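PDB 6DNM: export chaperone SatS from Mycobacterium tuberculosis H37Rv, which acts as a chaperone for the SecA2 protein export pathway, probably by helping substrate proteins on their way to export. Local coordinates for residues Glu125-Ile130 and Arg181-Arg186. Sequence-based numbering, arbitrary orientation.
Sequences ELLRDI and RFVESR
Val183 has CG1 trans to its backbone N (chi1 172°), which turns the fork so that one methyl faces Ile130 and the other Leu127. CG1 of Val183 lies 4.0 Å from CD1 of Ile130, whose extended outer arm (chi2 -179°) carries that methyl toward 181-186. CG2 of Val183 meets CD2 of Leu127 at 3.3 Å, tighter than ordinary methyl packing. Both of these partners run roughly perpendicular to the valine. The other branch of Ile130, CG2, approaches CB of Arg186 at 4.1 Å and reaches the Phe182 ring obliquely, at the limit of contact.

The far end of Arg186 turns away from Ile130. Its first torsion puts CG of Arg186 3.8 Å above one face of the Phe182 ring, toward the rim. Bends at chi2 and chi3 then bring NE of Arg186 round to donate to Ser185 OG at 3.2 Å. Ser185 OG in turn bonds Phe182 O on a lone pair, in the carbonyl plane, at 2.7 Å, so the two bonds link Phe182, Ser185 and Arg186. Val139 of helix 138-142 touches both Leu127 and Phe182, and Phe43 packs on Ile130.

The axes of 125-130 and 181-185 cross at 57°: buried packing through aliphatic and aromatic carbon, joining helices 117-134 and 170-185 in the SatS C-terminal domain core.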
ATOM      1  N   GLU A 125       2.743  -1.857  -7.050  1.00 13.19           N
ATOM      2  CA  GLU A 125       1.288  -1.765  -7.010  1.00 13.74           C
ATOM      3  C   GLU A 125       0.826  -0.834  -5.889  1.00 14.12           C
ATOM      4  O   GLU A 125       0.023   0.077  -6.117  1.00 15.57           O
ATOM      5  CB  GLU A 125       0.704  -3.167  -6.846  1.00 16.00           C
ATOM      6  CG  GLU A 125      -0.789  -3.213  -6.671  1.00 16.55           C
ATOM      7  CD  GLU A 125      -1.290  -4.636  -6.538  1.00 17.99           C
ATOM      8  OE1 GLU A 125      -1.131  -5.420  -7.501  1.00 19.78           O
ATOM      9  OE2 GLU A 125      -1.838  -4.970  -5.470  1.00 19.72           O
ATOM     10  N   LEU A 126       1.363  -1.012  -4.680  1.00 13.47           N
ATOM     11  CA  LEU A 126       0.989  -0.127  -3.575  1.00 14.09           C
ATOM     12  C   LEU A 126       1.438   1.303  -3.836  1.00 14.12           C
ATOM     13  O   LEU A 126       0.681   2.250  -3.599  1.00 14.25           O
ATOM     14  CB  LEU A 126       1.611  -0.623  -2.270  1.00 15.31           C
ATOM     15  CG  LEU A 126       1.409   0.319  -1.078  1.00 15.06           C
ATOM     16  CD1 LEU A 126      -0.053   0.368  -0.627  1.00 16.89           C
ATOM     17  CD2 LEU A 126       2.322  -0.092   0.063  1.00 17.46           C
ATOM     18  N   LEU A 127       2.674   1.478  -4.307  1.00 14.25           N
ATOM     19  CA  LEU A 127       3.206   2.820  -4.534  1.00 15.28           C
ATOM     20  C   LEU A 127       2.341   3.601  -5.514  1.00 15.13           C
ATOM     21  O   LEU A 127       2.032   4.776  -5.285  1.00 15.29           O
ATOM     22  CB  LEU A 127       4.626   2.720  -5.077  1.00 17.77           C
ATOM     23  CG  LEU A 127       5.690   2.212  -4.121  1.00 22.18           C
ATOM     24  CD1 LEU A 127       7.026   2.116  -4.824  1.00 23.28           C
ATOM     25  CD2 LEU A 127       5.766   3.151  -2.982  1.00 23.87           C
ATOM     26  N   ARG A 128       1.955   2.971  -6.626  1.00 14.64           N
ATOM     27  CA  ARG A 128       1.107   3.655  -7.597  1.00 15.59           C
ATOM     28  C   ARG A 128      -0.232   4.025  -6.979  1.00 15.97           C
ATOM     29  O   ARG A 128      -0.754   5.120  -7.221  1.00 16.67           O
ATOM     30  CB  ARG A 128       0.899   2.776  -8.830  1.00 17.55           C
ATOM     31  CG  ARG A 128       2.170   2.420  -9.558  1.00 21.95           C
ATOM     32  CD  ARG A 128       2.305   3.220 -10.803  1.00 24.55           C
ATOM     33  NE  ARG A 128       3.385   2.722 -11.647  1.00 24.36           N
ATOM     34  CZ  ARG A 128       4.112   3.496 -12.440  1.00 25.04           C
ATOM     35  NH1 ARG A 128       3.873   4.804 -12.482  1.00 25.12           N
ATOM     36  NH2 ARG A 128       5.069   2.965 -13.186  1.00 25.16           N
ATOM     37  N   ASP A 129      -0.801   3.126  -6.166  1.00 14.49           N
ATOM     38  CA  ASP A 129      -2.064   3.434  -5.499  1.00 15.53           C
ATOM     39  C   ASP A 129      -1.905   4.605  -4.537  1.00 15.26           C
ATOM     40  O   ASP A 129      -2.777   5.475  -4.464  1.00 15.59           O
ATOM     41  CB  ASP A 129      -2.564   2.208  -4.737  1.00 15.35           C
ATOM     42  CG  ASP A 129      -3.247   1.185  -5.627  1.00 17.48           C
ATOM     43  OD1 ASP A 129      -3.480   1.463  -6.818  1.00 18.84           O
ATOM     44  OD2 ASP A 129      -3.561   0.093  -5.113  1.00 17.89           O
ATOM     45  N   ILE A 130      -0.803   4.642  -3.782  1.00 14.19           N
ATOM     46  CA  ILE A 130      -0.582   5.753  -2.856  1.00 15.53           C
ATOM     47  C   ILE A 130      -0.403   7.053  -3.623  1.00 16.39           C
ATOM     48  O   ILE A 130      -0.949   8.096  -3.243  1.00 17.46           O
ATOM     49  CB  ILE A 130       0.627   5.472  -1.944  1.00 16.42           C
ATOM     50  CG1 ILE A 130       0.337   4.304  -1.004  1.00 16.46           C
ATOM     51  CG2 ILE A 130       1.011   6.725  -1.151  1.00 16.52           C
ATOM     52  CD1 ILE A 130       1.499   4.016  -0.062  1.00 17.48           C
ATOM     53  N   ARG A 181      10.730   8.147   1.490  1.00 16.65           N
ATOM     54  CA  ARG A 181      10.387   9.283   2.345  1.00 17.83           C
ATOM     55  C   ARG A 181       9.032   9.863   1.966  1.00 17.77           C
ATOM     56  O   ARG A 181       8.237  10.229   2.842  1.00 18.41           O
ATOM     57  CB  ARG A 181      11.469  10.363   2.262  1.00 20.25           C
ATOM     58  CG  ARG A 181      12.744  10.043   3.028  1.00 22.00           C
ATOM     59  CD  ARG A 181      13.631  11.282   3.162  1.00 24.34           C
ATOM     60  NE  ARG A 181      14.147  11.758   1.875  1.00 26.70           N
ATOM     61  CZ  ARG A 181      15.260  11.318   1.294  1.00 28.40           C
ATOM     62  NH1 ARG A 181      15.995  10.375   1.871  1.00 30.00           N
ATOM     63  NH2 ARG A 181      15.645  11.827   0.130  1.00 28.04           N
ATOM     64  N   PHE A 182       8.742   9.943   0.663  1.00 17.19           N
ATOM     65  CA  PHE A 182       7.420  10.393   0.235  1.00 17.08           C
ATOM     66  C   PHE A 182       6.330   9.473   0.772  1.00 16.73           C
ATOM     67  O   PHE A 182       5.320   9.932   1.317  1.00 16.58           O
ATOM     68  CB  PHE A 182       7.339  10.474  -1.291  1.00 18.57           C
ATOM     69  CG  PHE A 182       5.939  10.665  -1.795  1.00 19.56           C
ATOM     70  CD1 PHE A 182       5.326  11.904  -1.705  1.00 21.27           C
ATOM     71  CD2 PHE A 182       5.213   9.593  -2.295  1.00 20.35           C
ATOM     72  CE1 PHE A 182       4.023  12.082  -2.136  1.00 21.54           C
ATOM     73  CE2 PHE A 182       3.914   9.761  -2.735  1.00 21.30           C
ATOM     74  CZ  PHE A 182       3.315  11.011  -2.649  1.00 21.72           C
ATOM     75  N   VAL A 183       6.514   8.161   0.619  1.00 16.21           N
ATOM     76  CA  VAL A 183       5.527   7.212   1.124  1.00 17.60           C
ATOM     77  C   VAL A 183       5.296   7.422   2.612  1.00 17.14           C
ATOM     78  O   VAL A 183       4.150   7.508   3.076  1.00 17.37           O
ATOM     79  CB  VAL A 183       5.965   5.773   0.818  1.00 19.08           C
ATOM     80  CG1 VAL A 183       5.048   4.803   1.507  1.00 20.07           C
ATOM     81  CG2 VAL A 183       5.974   5.548  -0.671  1.00 20.25           C
ATOM     82  N   GLU A 184       6.383   7.512   3.384  1.00 17.81           N
ATOM     83  CA  GLU A 184       6.242   7.710   4.821  1.00 19.71           C
ATOM     84  C   GLU A 184       5.482   8.989   5.143  1.00 18.82           C
ATOM     85  O   GLU A 184       4.703   9.017   6.101  1.00 20.16           O
ATOM     86  CB  GLU A 184       7.612   7.700   5.501  1.00 22.47           C
ATOM     87  CG  GLU A 184       8.300   6.340   5.486  1.00 24.34           C
ATOM     88  CD  GLU A 184       7.744   5.399   6.538  1.00 27.18           C
ATOM     89  OE1 GLU A 184       6.817   5.806   7.266  1.00 29.20           O
ATOM     90  OE2 GLU A 184       8.232   4.257   6.642  1.00 29.17           O
ATOM     91  N   SER A 185       5.666  10.037   4.338  1.00 17.94           N
ATOM     92  CA  SER A 185       4.952  11.290   4.560  1.00 18.77           C
ATOM     93  C   SER A 185       3.448  11.137   4.362  1.00 18.58           C
ATOM     94  O   SER A 185       2.682  11.956   4.883  1.00 21.38           O
ATOM     95  CB  SER A 185       5.503  12.385   3.640  1.00 20.80           C
ATOM     96  OG  SER A 185       4.904  12.349   2.351  1.00 20.74           O
ATOM     97  N   ARG A 186       3.011  10.111   3.630  1.00 16.55           N
ATOM     98  CA  ARG A 186       1.602   9.885   3.342  1.00 17.51           C
ATOM     99  C   ARG A 186       0.940   8.905   4.300  1.00 17.15           C
ATOM    100  O   ARG A 186      -0.268   8.673   4.186  1.00 18.08           O
ATOM    101  CB  ARG A 186       1.416   9.390   1.901  1.00 18.29           C
ATOM    102  CG  ARG A 186       1.991  10.306   0.828  1.00 20.34           C
ATOM    103  CD  ARG A 186       1.220  11.608   0.730  1.00 23.38           C
ATOM    104  NE  ARG A 186       1.755  12.598   1.656  1.00 26.42           N
ATOM    105  CZ  ARG A 186       1.136  13.730   1.969  1.00 29.48           C
ATOM    106  NH1 ARG A 186      -0.041  14.015   1.426  1.00 30.33           N
ATOM    107  NH2 ARG A 186       1.689  14.574   2.830  1.00 31.14           N
TER